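Local coordinates for YdhT protein (Bacillus subtilis, PDB 3CBW) that catalyses the random endo-hydrolysis of beta-1,4-mannosidic linkages in mannan, galactomannan and glucomannan as a secreted family 26 glycoside hydrolase, at residues Leu152-Ala156 / Tyr210-Arg215; Tyr204-His209 / Pro238-Val243; Ile291-Lys295 / Asp325-Leu329; Tyr49-Ser55 / Tyr73-Arg79; Arg196-Lys201 / Asp235-Gly239. The protein carries 3 engineered substitutions. One frame throughout, in Å; residues are numbered along the deposited sequence.

Contact 1: Leu152-Ala156 / Tyr210-Arg215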
# COMPACT_ATOMS: atom_id res chain seq x y z
N LEU A 152 -2.58 -13.61 -10.50
CA LEU A 152 -1.26 -13.00 -10.50
C LEU A 152 -0.81 -12.67 -11.92
O LEU A 152 -0.18 -11.64 -12.14
CB LEU A 152 -0.23 -13.90 -9.81
CG LEU A 152 -0.49 -14.25 -8.33
CD1 LEU A 152 0.67 -15.05 -7.77
CD2 LEU A 152 -0.75 -13.00 -7.49
N SER A 153 -1.12 -13.53 -12.88
CA SER A 153 -0.73 -13.31 -14.26
C SER A 153 -1.37 -12.05 -14.81
O SER A 153 -0.71 -11.26 -15.48
CB SER A 153 -1.10 -14.51 -15.12
OG SER A 153 -0.60 -14.33 -16.43
N LYS A 154 -2.65 -11.85 -14.52
CA LYS A 154 -3.34 -10.67 -15.02
C LYS A 154 -2.84 -9.40 -14.34
O LYS A 154 -2.69 -8.36 -14.98
CB LYS A 154 -4.86 -10.83 -14.86
CG LYS A 154 -5.65 -9.83 -15.66
CD LYS A 154 -7.14 -10.11 -15.59
CE LYS A 154 -7.90 -9.04 -16.35
NZ LYS A 154 -9.38 -9.21 -16.17
N ILE A 155 -2.57 -9.49 -13.04
CA ILE A 155 -1.98 -8.38 -12.28
C ILE A 155 -0.63 -8.00 -12.89
O ILE A 155 -0.36 -6.82 -13.14
CB ILE A 155 -1.84 -8.75 -10.78
CG1 ILE A 155 -3.22 -8.83 -10.13
CG2 ILE A 155 -0.95 -7.73 -10.05
CD1 ILE A 155 -3.25 -9.65 -8.86
N ALA A 156 0.21 -9.01 -13.15
CA ALA A 156 1.53 -8.76 -13.72
C ALA A 156 1.43 -8.12 -15.10
O ALA A 156 2.22 -7.24 -15.42
CB ALA A 156 2.34 -10.03 -13.78
N TYR A 210 6.79 -14.51 -8.06
CA TYR A 210 6.04 -14.46 -9.30
C TYR A 210 6.30 -13.12 -9.99
O TYR A 210 6.60 -13.07 -11.19
CB TYR A 210 4.55 -14.64 -9.04
CG TYR A 210 3.75 -14.88 -10.29
CD1 TYR A 210 3.42 -16.18 -10.68
CD2 TYR A 210 3.31 -13.82 -11.09
CE1 TYR A 210 2.69 -16.43 -11.83
CE2 TYR A 210 2.57 -14.06 -12.26
CZ TYR A 210 2.27 -15.37 -12.62
OH TYR A 210 1.54 -15.67 -13.75
N MET A 211 6.15 -12.02 -9.25
CA MET A 211 6.29 -10.70 -9.87
C MET A 211 7.72 -10.40 -10.27
O MET A 211 7.97 -9.88 -11.35
CB MET A 211 5.77 -9.62 -8.92
CG MET A 211 4.27 -9.69 -8.62
SD MET A 211 3.12 -9.72 -10.11
CE MET A 211 1.62 -10.41 -9.27
N THR A 212 8.67 -10.71 -9.39
CA THR A 212 10.06 -10.32 -9.59
C THR A 212 10.78 -11.26 -10.55
O THR A 212 11.44 -10.82 -11.48
CB THR A 212 10.78 -10.26 -8.22
OG1 THR A 212 10.04 -9.39 -7.36
CG2 THR A 212 12.19 -9.75 -8.37
N ASP A 213 10.64 -12.57 -10.32
CA ASP A 213 11.43 -13.54 -11.09
C ASP A 213 10.66 -14.05 -12.30
O ASP A 213 11.11 -13.87 -13.43
CB ASP A 213 11.89 -14.66 -10.17
CG ASP A 213 12.82 -14.17 -9.09
OD1 ASP A 213 13.61 -13.23 -9.36
OD2 ASP A 213 12.76 -14.70 -7.97
N THR A 214 9.49 -14.62 -12.10
CA THR A 214 8.70 -15.14 -13.24
C THR A 214 8.38 -14.03 -14.23
O THR A 214 8.47 -14.24 -15.45
CB THR A 214 7.41 -15.81 -12.75
OG1 THR A 214 7.73 -16.82 -11.79
CG2 THR A 214 6.61 -16.44 -13.91
N ARG A 215 8.04 -12.85 -13.72
CA ARG A 215 7.54 -11.78 -14.56
C ARG A 215 8.52 -10.62 -14.76
O ARG A 215 8.24 -9.70 -15.54
CB ARG A 215 6.18 -11.30 -14.06
CG ARG A 215 5.12 -12.42 -14.09
CD ARG A 215 4.82 -12.92 -15.53
NE ARG A 215 4.45 -11.77 -16.35
CZ ARG A 215 3.22 -11.47 -16.76
NH1 ARG A 215 2.19 -12.28 -16.53
NH2 ARG A 215 3.01 -10.35 -17.42
O HOH W 1 2.19 -14.97 -16.18
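Leu152 lies across one face of the Tyr210 ring: its CB sits 3.8 Å from the ring centroid and 16° off the ring normal, a CH-pi contact displaced toward the rim. The ring reaches this place because CG of Tyr210 is anti to the backbone N (chi1 -168°). The other apolar contacts run through Met211, whose chain bends at chi2 and brings CE to 3.8 Å from Ile155 CG2, while its SD lies 3.8 Å from Ala156 CB. Ala156 CB also stands over the centre of the Arg215 guanidinium, 3.4 Å from CZ of that group.

Among the polar contacts, Arg215 NH1 makes a weak hydrogen bond to Ser153 O (3.2 Å). One water joins Ser153 OG, Tyr210 OH and Arg215 NH1, and the second amino group, NH2, forms a salt bridge with Asp157. A leucine in place of Tyr210 would probably leave that water without one of its three partners and Leu152 CB without an aromatic face.

The segments belong to helices 143-163 and 194-214, whose local axes approach to 10.7 Å at a -75° crossing. Met211 continues inward onto Leu220 and Trp222 of strand 220-224.

Contact 2: Tyr204-His209 / Pro238-Val243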
# COMPACT_ATOMS: atom_id res chain seq x y z
N TYR A 204 3.28 -14.49 0.64
CA TYR A 204 3.90 -13.24 0.29
C TYR A 204 5.12 -13.51 -0.61
O TYR A 204 5.29 -12.86 -1.65
CB TYR A 204 4.29 -12.48 1.55
CG TYR A 204 4.82 -11.09 1.27
CD1 TYR A 204 4.08 -9.96 1.60
CD2 TYR A 204 6.08 -10.92 0.71
CE1 TYR A 204 4.61 -8.68 1.35
CE2 TYR A 204 6.59 -9.69 0.45
CZ TYR A 204 5.86 -8.58 0.76
OH TYR A 204 6.45 -7.37 0.52
N LYS A 205 5.96 -14.46 -0.21
CA LYS A 205 7.15 -14.79 -1.00
C LYS A 205 6.78 -15.35 -2.37
O LYS A 205 7.47 -15.08 -3.35
CB LYS A 205 8.05 -15.75 -0.25
CG LYS A 205 8.67 -15.15 0.99
CD LYS A 205 9.53 -16.20 1.63
CE LYS A 205 9.88 -15.88 3.04
NZ LYS A 205 10.56 -17.07 3.62
N LYS A 206 5.69 -16.11 -2.45
CA LYS A 206 5.22 -16.64 -3.73
C LYS A 206 4.85 -15.49 -4.67
O LYS A 206 5.19 -15.50 -5.86
CB LYS A 206 4.02 -17.54 -3.48
CG LYS A 206 3.39 -18.15 -4.71
CD LYS A 206 2.33 -19.16 -4.28
CE LYS A 206 1.70 -19.84 -5.45
NZ LYS A 206 2.52 -20.98 -5.95
N ILE A 207 4.16 -14.49 -4.14
CA ILE A 207 3.83 -13.33 -4.96
C ILE A 207 5.10 -12.54 -5.33
O ILE A 207 5.25 -12.10 -6.47
CB ILE A 207 2.76 -12.44 -4.30
CG1 ILE A 207 1.45 -13.23 -4.18
CG2 ILE A 207 2.59 -11.13 -5.08
CD1 ILE A 207 0.30 -12.44 -3.58
N TYR A 208 5.99 -12.36 -4.36
CA TYR A 208 7.26 -11.67 -4.64
C TYR A 208 8.00 -12.37 -5.79
O TYR A 208 8.46 -11.72 -6.73
CB TYR A 208 8.15 -11.58 -3.38
CG TYR A 208 9.47 -10.91 -3.69
CD1 TYR A 208 9.63 -9.53 -3.58
CD2 TYR A 208 10.56 -11.67 -4.16
CE1 TYR A 208 10.84 -8.92 -3.90
CE2 TYR A 208 11.77 -11.06 -4.49
CZ TYR A 208 11.90 -9.68 -4.34
OH TYR A 208 13.09 -9.06 -4.67
N HIS A 209 8.11 -13.70 -5.72
CA HIS A 209 8.84 -14.44 -6.75
C HIS A 209 8.11 -14.45 -8.08
O HIS A 209 8.76 -14.37 -9.12
CB HIS A 209 9.15 -15.86 -6.28
CG HIS A 209 10.15 -15.88 -5.18
ND1 HIS A 209 9.99 -16.62 -4.02
CD2 HIS A 209 11.33 -15.22 -5.05
CE1 HIS A 209 11.03 -16.42 -3.23
NE2 HIS A 209 11.86 -15.58 -3.83
N PRO A 238 7.84 -11.21 6.20
CA PRO A 238 8.45 -12.31 5.46
C PRO A 238 9.98 -12.26 5.41
O PRO A 238 10.59 -13.27 5.07
CB PRO A 238 7.85 -12.16 4.07
CG PRO A 238 7.57 -10.72 3.94
CD PRO A 238 7.15 -10.25 5.31
N GLY A 239 10.57 -11.12 5.74
CA GLY A 239 12.02 -10.98 5.75
C GLY A 239 12.51 -9.78 4.98
O GLY A 239 11.81 -9.25 4.10
N ALA A 240 13.73 -9.37 5.30
CA ALA A 240 14.31 -8.15 4.75
C ALA A 240 14.52 -8.20 3.25
O ALA A 240 14.60 -7.15 2.60
CB ALA A 240 15.64 -7.83 5.43
N SER A 241 14.63 -9.40 2.68
CA SER A 241 14.84 -9.47 1.23
C SER A 241 13.56 -9.36 0.39
O SER A 241 13.64 -9.34 -0.83
CB SER A 241 15.61 -10.73 0.86
OG SER A 241 14.78 -11.84 0.98
N TYR A 242 12.40 -9.23 1.04
CA TYR A 242 11.13 -9.21 0.31
C TYR A 242 10.34 -7.94 0.55
O TYR A 242 9.25 -7.81 0.00
CB TYR A 242 10.25 -10.41 0.68
CG TYR A 242 11.01 -11.73 0.71
CD1 TYR A 242 11.46 -12.34 -0.46
CD2 TYR A 242 11.36 -12.30 1.93
CE1 TYR A 242 12.17 -13.55 -0.40
CE2 TYR A 242 12.07 -13.49 1.99
CZ TYR A 242 12.47 -14.09 0.84
OH TYR A 242 13.18 -15.27 0.93
N VAL A 243 10.86 -7.01 1.36
CA VAL A 243 10.10 -5.84 1.79
C VAL A 243 10.98 -4.61 1.72
O VAL A 243 12.08 -4.59 2.27
CB VAL A 243 9.60 -6.00 3.26
CG1 VAL A 243 8.91 -4.73 3.74
CG2 VAL A 243 8.64 -7.18 3.38
O HOH W 2 12.15 -17.81 1.38
O HOH W 3 12.40 -15.23 5.36
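Tyr204 and Tyr208, one helical turn apart, face Pro238 and Tyr242, with CA atoms 6.9 Å apart for Tyr204 and Pro238 and 6.7 Å apart for Tyr208 and Tyr242; the loop makes a type I beta turn from Gly239 to Tyr242, which ends on the residue facing Tyr208.

Tyr204 OH donates to Tyr242 O at 2.9 Å, approaching 31° out of the carbonyl plane. Its ring takes Pro238 CG over one face, 3.8 Å from the centroid, and Val243 CG2 packs near the hydroxyl. The Tyr242 ring is covered on both faces. Lys205 CG is 3.8 Å from its centroid and only 6° off the normal, a CH-pi contact, and on the opposite face Ser241 OG lies above the centre. The extended Lys205 chain crosses the ring obliquely, with CG and CD over its face, and its NZ ends among two waters: one leads to Tyr242 OH, the other to Pro238 O. The ring edge, through CD1, points at the face of Tyr208 in an edge-to-face pair with centroids 5.6 Å apart and planes at 77°. His209 adds an oblique contact, its NE2 4.0 Å from Tyr242 CE1, to complete an aromatic cluster.

The loop between strands 220-224 and 245-252 is thus packed against helix 194-214. Beneath it, Tyr204 and Tyr208 both reach Trp222 of strand 220-224, while Pro238 and Val243 rest on Tyr224 of the same strand.

Contact 3: Ile291-Lys295 / Asp325-Leu329; sequences INAIK and DSWTL
An Asx turn, modelled as closed by Trp327 N donating to Asp325 OD1, opens the type I beta turn Asp325-Thr328, which meets the outer helix 287-297 through Lys295. The extended lysine chain runs over one face of the Trp327 indole: its CG stands 3.7 Å from the centroid of the six-membered ring, 12° off the normal. NZ lies 4.1 Å from the five-membered-ring centroid, an off-centre cation-pi contact 35° off the ring normal. The same ammonium forms a salt bridge with Asp325, weak in hydrogen-bond geometry, with NZ 3.1 Å from OD2; OD1 is less surely placed, a doubt that covers both its bonds. Ile291 CG1 packs 3.8 Å from Asp325 CG, its CD1 lies near Thr328 OG1, which bonds to Leu322 O, and Ile294 CG2 touches Trp327 CZ3 at 4.1 Å. Arg40 makes a further cation-pi contact with the indole. Strand 328-329 pairs in parallel with strand 41-49, so a helix here packs against a loop entering a strand of the beta/alpha barrel.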
# COMPACT_ATOMS: atom_id res chain seq x y z
N ILE A 291 -1.38 14.83 11.54
CA ILE A 291 -0.05 15.34 11.21
C ILE A 291 0.72 15.78 12.47
O ILE A 291 1.93 15.60 12.54
CB ILE A 291 -0.04 16.43 10.08
CG1 ILE A 291 1.38 16.68 9.57
CG2 ILE A 291 -0.71 17.72 10.54
CD1 ILE A 291 2.03 15.51 8.88
N ASN A 292 0.02 16.34 13.45
CA ASN A 292 0.68 16.68 14.70
C ASN A 292 1.21 15.44 15.41
O ASN A 292 2.32 15.45 15.93
CB ASN A 292 -0.25 17.46 15.62
CG ASN A 292 0.45 17.88 16.89
OD1 ASN A 292 0.30 17.24 17.93
ND2 ASN A 292 1.26 18.92 16.79
N ALA A 293 0.40 14.38 15.44
CA ALA A 293 0.83 13.10 16.03
C ALA A 293 2.05 12.53 15.30
O ALA A 293 2.96 11.99 15.93
CB ALA A 293 -0.31 12.10 16.05
N ILE A 294 2.08 12.66 13.98
CA ILE A 294 3.28 12.24 13.25
C ILE A 294 4.52 12.98 13.75
O ILE A 294 5.54 12.36 14.04
CB ILE A 294 3.10 12.39 11.72
CG1 ILE A 294 2.19 11.29 11.19
CG2 ILE A 294 4.44 12.33 11.02
CD1 ILE A 294 1.67 11.51 9.78
N LYS A 295 4.40 14.30 13.88
CA LYS A 295 5.54 15.09 14.33
C LYS A 295 5.99 14.70 15.74
O LYS A 295 7.19 14.63 16.03
CB LYS A 295 5.21 16.57 14.31
CG LYS A 295 4.95 17.12 12.94
CD LYS A 295 4.82 18.60 13.05
CE LYS A 295 4.37 19.17 11.75
NZ LYS A 295 4.74 20.61 11.61
N ASP A 325 0.86 21.80 6.12
CA ASP A 325 1.87 21.64 7.17
C ASP A 325 3.26 21.65 6.53
O ASP A 325 3.44 21.11 5.44
CB ASP A 325 1.66 20.34 7.93
CG ASP A 325 2.46 20.30 9.22
OD1 ASP A 325 3.67 20.01 9.15
OD2 ASP A 325 1.89 20.62 10.29
N SER A 326 4.23 22.25 7.20
CA SER A 326 5.59 22.32 6.66
C SER A 326 6.18 20.93 6.40
O SER A 326 7.04 20.77 5.54
CB SER A 326 6.52 23.12 7.57
OG SER A 326 6.65 22.48 8.81
N TRP A 327 5.72 19.92 7.13
CA TRP A 327 6.20 18.55 6.93
C TRP A 327 5.65 17.86 5.70
O TRP A 327 6.26 16.90 5.22
CB TRP A 327 5.89 17.71 8.15
CG TRP A 327 6.84 17.88 9.30
CD1 TRP A 327 7.37 19.05 9.77
CD2 TRP A 327 7.34 16.85 10.14
NE1 TRP A 327 8.19 18.80 10.85
CE2 TRP A 327 8.18 17.45 11.10
CE3 TRP A 327 7.16 15.46 10.18
CZ2 TRP A 327 8.85 16.71 12.09
CZ3 TRP A 327 7.82 14.72 11.16
CH2 TRP A 327 8.65 15.35 12.11
N THR A 328 4.50 18.31 5.21
CA THR A 328 3.79 17.56 4.17
C THR A 328 4.35 17.86 2.78
O THR A 328 4.47 19.02 2.39
CB THR A 328 2.29 17.85 4.26
OG1 THR A 328 1.85 17.56 5.59
CG2 THR A 328 1.51 16.98 3.28
N LEU A 329 4.68 16.80 2.05
CA LEU A 329 5.19 16.91 0.70
C LEU A 329 4.09 16.46 -0.26
O LEU A 329 3.61 15.32 -0.19
CB LEU A 329 6.44 16.04 0.59
CG LEU A 329 7.31 16.16 -0.66
CD1 LEU A 329 8.72 15.65 -0.39
CD2 LEU A 329 6.69 15.45 -1.87

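Contact 4: Tyr49-Ser55 / Tyr73-Arg79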
# COMPACT_ATOMS: atom_id res chain seq x y z
N TYR A 49 -11.21 1.67 -6.83
CA TYR A 49 -11.04 0.35 -7.45
C TYR A 49 -11.17 0.46 -8.95
O TYR A 49 -12.13 1.07 -9.47
CB TYR A 49 -12.11 -0.62 -6.91
CG TYR A 49 -11.91 -0.92 -5.44
CD1 TYR A 49 -11.09 -1.98 -5.04
CD2 TYR A 49 -12.51 -0.13 -4.46
CE1 TYR A 49 -10.87 -2.25 -3.70
CE2 TYR A 49 -12.29 -0.39 -3.11
CZ TYR A 49 -11.46 -1.45 -2.75
OH TYR A 49 -11.25 -1.71 -1.42
N SER A 50 -10.23 -0.14 -9.67
CA SER A 50 -10.18 0.02 -11.13
C SER A 50 -11.50 -0.39 -11.80
O SER A 50 -12.12 -1.39 -11.43
CB SER A 50 -9.02 -0.80 -11.68
OG SER A 50 -8.75 -0.44 -13.03
N HIS A 51 -11.91 0.42 -12.78
CA HIS A 51 -13.22 0.33 -13.46
C HIS A 51 -14.36 -0.03 -12.52
O HIS A 51 -15.06 -1.03 -12.70
CB HIS A 51 -13.19 -0.61 -14.66
CG HIS A 51 -14.36 -0.40 -15.57
ND1 HIS A 51 -15.42 -1.29 -15.63
CD2 HIS A 51 -14.67 0.62 -16.41
CE1 HIS A 51 -16.32 -0.83 -16.50
NE2 HIS A 51 -15.89 0.33 -16.97
N ASP A 52 -14.55 0.80 -11.52
CA ASP A 52 -15.58 0.57 -10.52
C ASP A 52 -15.76 1.90 -9.81
O ASP A 52 -16.79 2.57 -9.98
CB ASP A 52 -15.18 -0.56 -9.55
CG ASP A 52 -16.13 -0.68 -8.37
OD1 ASP A 52 -17.31 -0.28 -8.48
OD2 ASP A 52 -15.68 -1.16 -7.31
N THR A 53 -14.76 2.30 -9.03
CA THR A 53 -14.80 3.59 -8.36
C THR A 53 -13.55 4.44 -8.61
O THR A 53 -13.53 5.61 -8.26
CB THR A 53 -14.96 3.45 -6.84
OG1 THR A 53 -13.87 2.69 -6.31
CG2 THR A 53 -16.30 2.78 -6.49
N PHE A 54 -12.50 3.85 -9.20
CA PHE A 54 -11.29 4.63 -9.45
C PHE A 54 -11.57 5.81 -10.37
O PHE A 54 -12.21 5.65 -11.41
CB PHE A 54 -10.16 3.81 -10.07
CG PHE A 54 -8.92 4.62 -10.27
CD1 PHE A 54 -8.02 4.80 -9.23
CD2 PHE A 54 -8.69 5.30 -11.47
CE1 PHE A 54 -6.90 5.59 -9.39
CE2 PHE A 54 -7.56 6.09 -11.64
CZ PHE A 54 -6.67 6.24 -10.60
N SER A 55 -11.06 6.97 -10.00
CA SER A 55 -11.11 8.13 -10.88
C SER A 55 -10.17 9.17 -10.32
O SER A 55 -9.56 8.97 -9.27
CB SER A 55 -12.53 8.69 -10.94
OG SER A 55 -12.85 9.28 -9.71
N TYR A 73 -0.96 8.54 -5.25
CA TYR A 73 -2.34 8.24 -5.63
C TYR A 73 -2.48 6.74 -5.79
O TYR A 73 -1.69 6.10 -6.48
CB TYR A 73 -2.75 8.97 -6.90
CG TYR A 73 -4.23 9.26 -6.98
CD1 TYR A 73 -4.87 10.00 -5.99
CD2 TYR A 73 -4.99 8.83 -8.07
CE1 TYR A 73 -6.23 10.28 -6.06
CE2 TYR A 73 -6.36 9.12 -8.15
CZ TYR A 73 -6.96 9.86 -7.15
OH TYR A 73 -8.30 10.18 -7.22
N GLY A 74 -3.49 6.18 -5.11
CA GLY A 74 -3.66 4.75 -5.07
C GLY A 74 -4.76 4.22 -5.96
O GLY A 74 -5.80 4.87 -6.15
N CYS A 75 -4.54 3.02 -6.49
CA CYS A 75 -5.58 2.25 -7.17
C CYS A 75 -5.56 0.83 -6.65
O CYS A 75 -4.51 0.34 -6.22
CB CYS A 75 -5.36 2.25 -8.69
SG CYS A 75 -6.37 1.02 -9.69
N ASP A 76 -6.70 0.16 -6.68
CA ASP A 76 -6.74 -1.26 -6.35
C ASP A 76 -7.29 -1.99 -7.56
O ASP A 76 -8.37 -1.69 -8.05
CB ASP A 76 -7.58 -1.47 -5.08
CG ASP A 76 -7.44 -2.86 -4.50
OD1 ASP A 76 -7.71 -3.86 -5.21
OD2 ASP A 76 -7.08 -2.94 -3.30
N TYR A 77 -6.51 -2.93 -8.07
CA TYR A 77 -6.89 -3.68 -9.26
C TYR A 77 -7.99 -4.72 -9.00
O TYR A 77 -8.63 -5.19 -9.96
CB TYR A 77 -5.70 -4.48 -9.76
CG TYR A 77 -4.58 -3.80 -10.52
CD1 TYR A 77 -4.71 -2.54 -11.12
CD2 TYR A 77 -3.40 -4.50 -10.73
CE1 TYR A 77 -3.65 -1.99 -11.88
CE2 TYR A 77 -2.36 -3.99 -11.49
CZ TYR A 77 -2.49 -2.74 -12.06
OH TYR A 77 -1.44 -2.27 -12.82
N ALA A 78 -8.17 -5.14 -7.75
CA ALA A 78 -8.92 -6.37 -7.49
C ALA A 78 -10.23 -6.11 -6.77
O ALA A 78 -10.25 -5.62 -5.64
CB ALA A 78 -8.06 -7.36 -6.73
N ARG A 79 -11.32 -6.45 -7.46
CA ARG A 79 -12.65 -6.29 -6.91
C ARG A 79 -13.09 -7.67 -6.40
O ARG A 79 -13.95 -8.33 -7.00
CB ARG A 79 -13.60 -5.73 -7.97
CG ARG A 79 -13.29 -4.28 -8.45
CD ARG A 79 -12.17 -4.14 -9.50
NE ARG A 79 -12.36 -5.12 -10.58
CZ ARG A 79 -13.13 -4.95 -11.65
NH1 ARG A 79 -13.74 -3.79 -11.89
NH2 ARG A 79 -13.26 -5.94 -12.51
O HOH W 4 -15.49 -3.71 -14.32
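Tyr49 and Asp76 pair as a parallel beta bridge, CA atoms 4.7 Å apart, and Ser50 N donates to Asp76 O at 2.9 Å and 170°. Alongside this bond the Tyr49 ring and Asp76 side chain point the same way, with Tyr49 CD1 3.5 Å from Asp76 CB. Phe54 packs against the buried Cys75, CD1 3.7 Å from Cys75 CB, and the Cys75 sulfur is disulfide-bonded to Cys95. Tyr73 OH donates to Ser55 O at 2.7 Å, in the carbonyl plane and on a lone pair. The loop leaves strand 41-49, which neighbours strand 72-79 in the family 26 TIM barrel. Asp76 OD1 accepts from Ala78 N in an Asx turn, and OD2 bonds His114, a probable substrate-binding residue.

Toward the exposed His51 and Asp52 the contact is looser. Arg79, itself buried and bent at chi2 and chi3, gives a weak hydrogen bond from NH1 to Ser50 O (2.9 Å); a water links NH1 to His51 ND1, whereas Arg79 NE and NH2 bond Ser90 O and Asp89 O.

Contact 5: Arg196-Lys201 / Asp235-Gly239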
# COMPACT_ATOMS: atom_id res chain seq x y z
N ARG A 196 -0.59 -20.52 10.37
CA ARG A 196 -1.09 -19.44 9.51
C ARG A 196 -0.01 -18.39 9.25
O ARG A 196 0.13 -17.91 8.11
CB ARG A 196 -2.36 -18.80 10.08
CG ARG A 196 -2.93 -17.64 9.26
CD ARG A 196 -3.29 -18.03 7.83
NE ARG A 196 -4.15 -19.21 7.75
CZ ARG A 196 -5.44 -19.21 7.43
NH1 ARG A 196 -6.09 -18.08 7.14
NH2 ARG A 196 -6.09 -20.37 7.38
N ILE A 197 0.75 -18.03 10.28
CA ILE A 197 1.83 -17.06 10.14
C ILE A 197 2.86 -17.58 9.11
O ILE A 197 3.29 -16.83 8.22
CB ILE A 197 2.47 -16.76 11.51
CG1 ILE A 197 1.50 -15.95 12.38
CG2 ILE A 197 3.83 -16.06 11.38
CD1 ILE A 197 1.82 -15.95 13.86
N SER A 198 3.23 -18.86 9.21
CA SER A 198 4.17 -19.46 8.27
C SER A 198 3.63 -19.46 6.85
O SER A 198 4.34 -19.12 5.88
CB SER A 198 4.50 -20.89 8.70
OG SER A 198 5.36 -21.47 7.75
N LEU A 199 2.36 -19.85 6.71
CA LEU A 199 1.73 -19.90 5.40
C LEU A 199 1.61 -18.51 4.76
O LEU A 199 1.79 -18.36 3.55
CB LEU A 199 0.36 -20.58 5.48
CG LEU A 199 0.37 -22.06 5.90
CD1 LEU A 199 -1.06 -22.54 6.15
CD2 LEU A 199 1.07 -22.94 4.87
N TYR A 200 1.31 -17.50 5.58
CA TYR A 200 1.26 -16.14 5.07
C TYR A 200 2.61 -15.75 4.46
O TYR A 200 2.68 -15.19 3.36
CB TYR A 200 0.88 -15.13 6.15
CG TYR A 200 1.01 -13.73 5.60
CD1 TYR A 200 -0.05 -13.16 4.89
CD2 TYR A 200 2.20 -13.01 5.71
CE1 TYR A 200 0.07 -11.89 4.31
CE2 TYR A 200 2.32 -11.75 5.14
CZ TYR A 200 1.26 -11.20 4.45
OH TYR A 200 1.40 -9.94 3.90
N LYS A 201 3.69 -16.00 5.20
CA LYS A 201 5.02 -15.66 4.71
C LYS A 201 5.29 -16.36 3.39
O LYS A 201 5.84 -15.75 2.47
CB LYS A 201 6.10 -15.97 5.74
CG LYS A 201 6.03 -15.11 6.98
CD LYS A 201 7.09 -15.55 7.95
CE LYS A 201 6.86 -15.01 9.32
NZ LYS A 201 7.69 -15.75 10.30
N ASP A 235 5.13 -10.47 13.40
CA ASP A 235 5.22 -11.92 13.27
C ASP A 235 5.07 -12.36 11.81
O ASP A 235 5.64 -13.36 11.41
CB ASP A 235 4.20 -12.63 14.16
CG ASP A 235 4.53 -12.53 15.64
OD1 ASP A 235 5.68 -12.17 16.00
OD2 ASP A 235 3.64 -12.81 16.46
N PHE A 236 4.32 -11.59 11.03
CA PHE A 236 4.06 -11.93 9.64
C PHE A 236 5.12 -11.43 8.67
O PHE A 236 5.02 -11.66 7.48
CB PHE A 236 2.70 -11.36 9.24
CG PHE A 236 1.53 -12.06 9.87
CD1 PHE A 236 0.99 -13.18 9.28
CD2 PHE A 236 0.96 -11.56 11.03
CE1 PHE A 236 -0.10 -13.82 9.84
CE2 PHE A 236 -0.12 -12.19 11.60
CZ PHE A 236 -0.65 -13.33 11.00
N TYR A 237 6.15 -10.77 9.18
CA TYR A 237 7.15 -10.15 8.31
C TYR A 237 7.89 -11.24 7.55
O TYR A 237 8.48 -12.11 8.15
CB TYR A 237 8.12 -9.38 9.17
CG TYR A 237 9.19 -8.61 8.46
CD1 TYR A 237 8.87 -7.57 7.58
CD2 TYR A 237 10.53 -8.86 8.73
CE1 TYR A 237 9.87 -6.83 6.96
CE2 TYR A 237 11.53 -8.12 8.13
CZ TYR A 237 11.19 -7.10 7.26
OH TYR A 237 12.19 -6.36 6.69
N PRO A 238 7.84 -11.21 6.20
CA PRO A 238 8.45 -12.31 5.46
C PRO A 238 9.98 -12.26 5.41
O PRO A 238 10.59 -13.27 5.07
CB PRO A 238 7.85 -12.16 4.07
CG PRO A 238 7.57 -10.72 3.94
CD PRO A 238 7.15 -10.25 5.31
N GLY A 239 10.57 -11.12 5.74
CA GLY A 239 12.02 -10.98 5.75
C GLY A 239 12.51 -9.78 4.98
O GLY A 239 11.81 -9.25 4.10
O HOH W 5 7.48 -14.88 12.87
O HOH W 6 9.58 -12.87 10.41
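Phe236 inserts between Ile197 and Tyr200 of helix 194-214, in the loop that follows strand 220-224 of the beta/alpha barrel. Its aromatic contact is an offset edge-to-face pair: the Phe236 edge is directed at the Tyr200 face, centroids 5.5 Å apart and planes at 89°. A chi1 of 174° swings the Tyr200 ring away from its own N and toward the loop, and its hydroxyl bonds Leu174 O. In the apolar group, Ile197 CG1 covers one face of Phe236, 3.9 Å from the centroid and 25° off the normal, while Tyr200 CB meets the ring edge, 3.7 Å from Phe236 CD1. Ile197 CG2 makes a methyl-to-carbonyl contact with Asp235 O at 3.3 Å.

No direct hydrogen bond crosses between the segments, and the polar link runs through water. One water accepts from Lys201 NZ at 2.7 Å and donates to Asp235 O; another, held weakly by NZ, donates to Tyr237 O at 2.6 Å. A methionine in place of Lys201 would probably leave these two waters without their ammonium donor and cut the solvent-mediated link to the loop carbonyls. The extended Lys201 chain passes along the loop backbone, with CG 3.6 Å from Phe236 O.

How the contacts relate
Along the chain contact 4 comes first and contact 3 last. Contacts 1, 2 and 5 all use helix 194-214; in sequence contact 1 crosses 2 and 5, whereas 2 and 5 end on overlapping parts of one loop, sharing Pro238 and Gly239, with centres about 10 Å apart. Contacts 1 and 2, centres about 13 Å apart, touch through Leu152 on Ile207 and a probable hydrogen bond from Thr214 N to His209 O. Contact 4 packs on contact 1 through Tyr77 and Ile155. Contact 3 lies across the chain's centre from contact 1, centres about 36 Å apart, but reaches the same sheet as contact 4. Helix 194-214 is thereby tied to helix 143-163 and to the loop between strands 220-224 and 245-252.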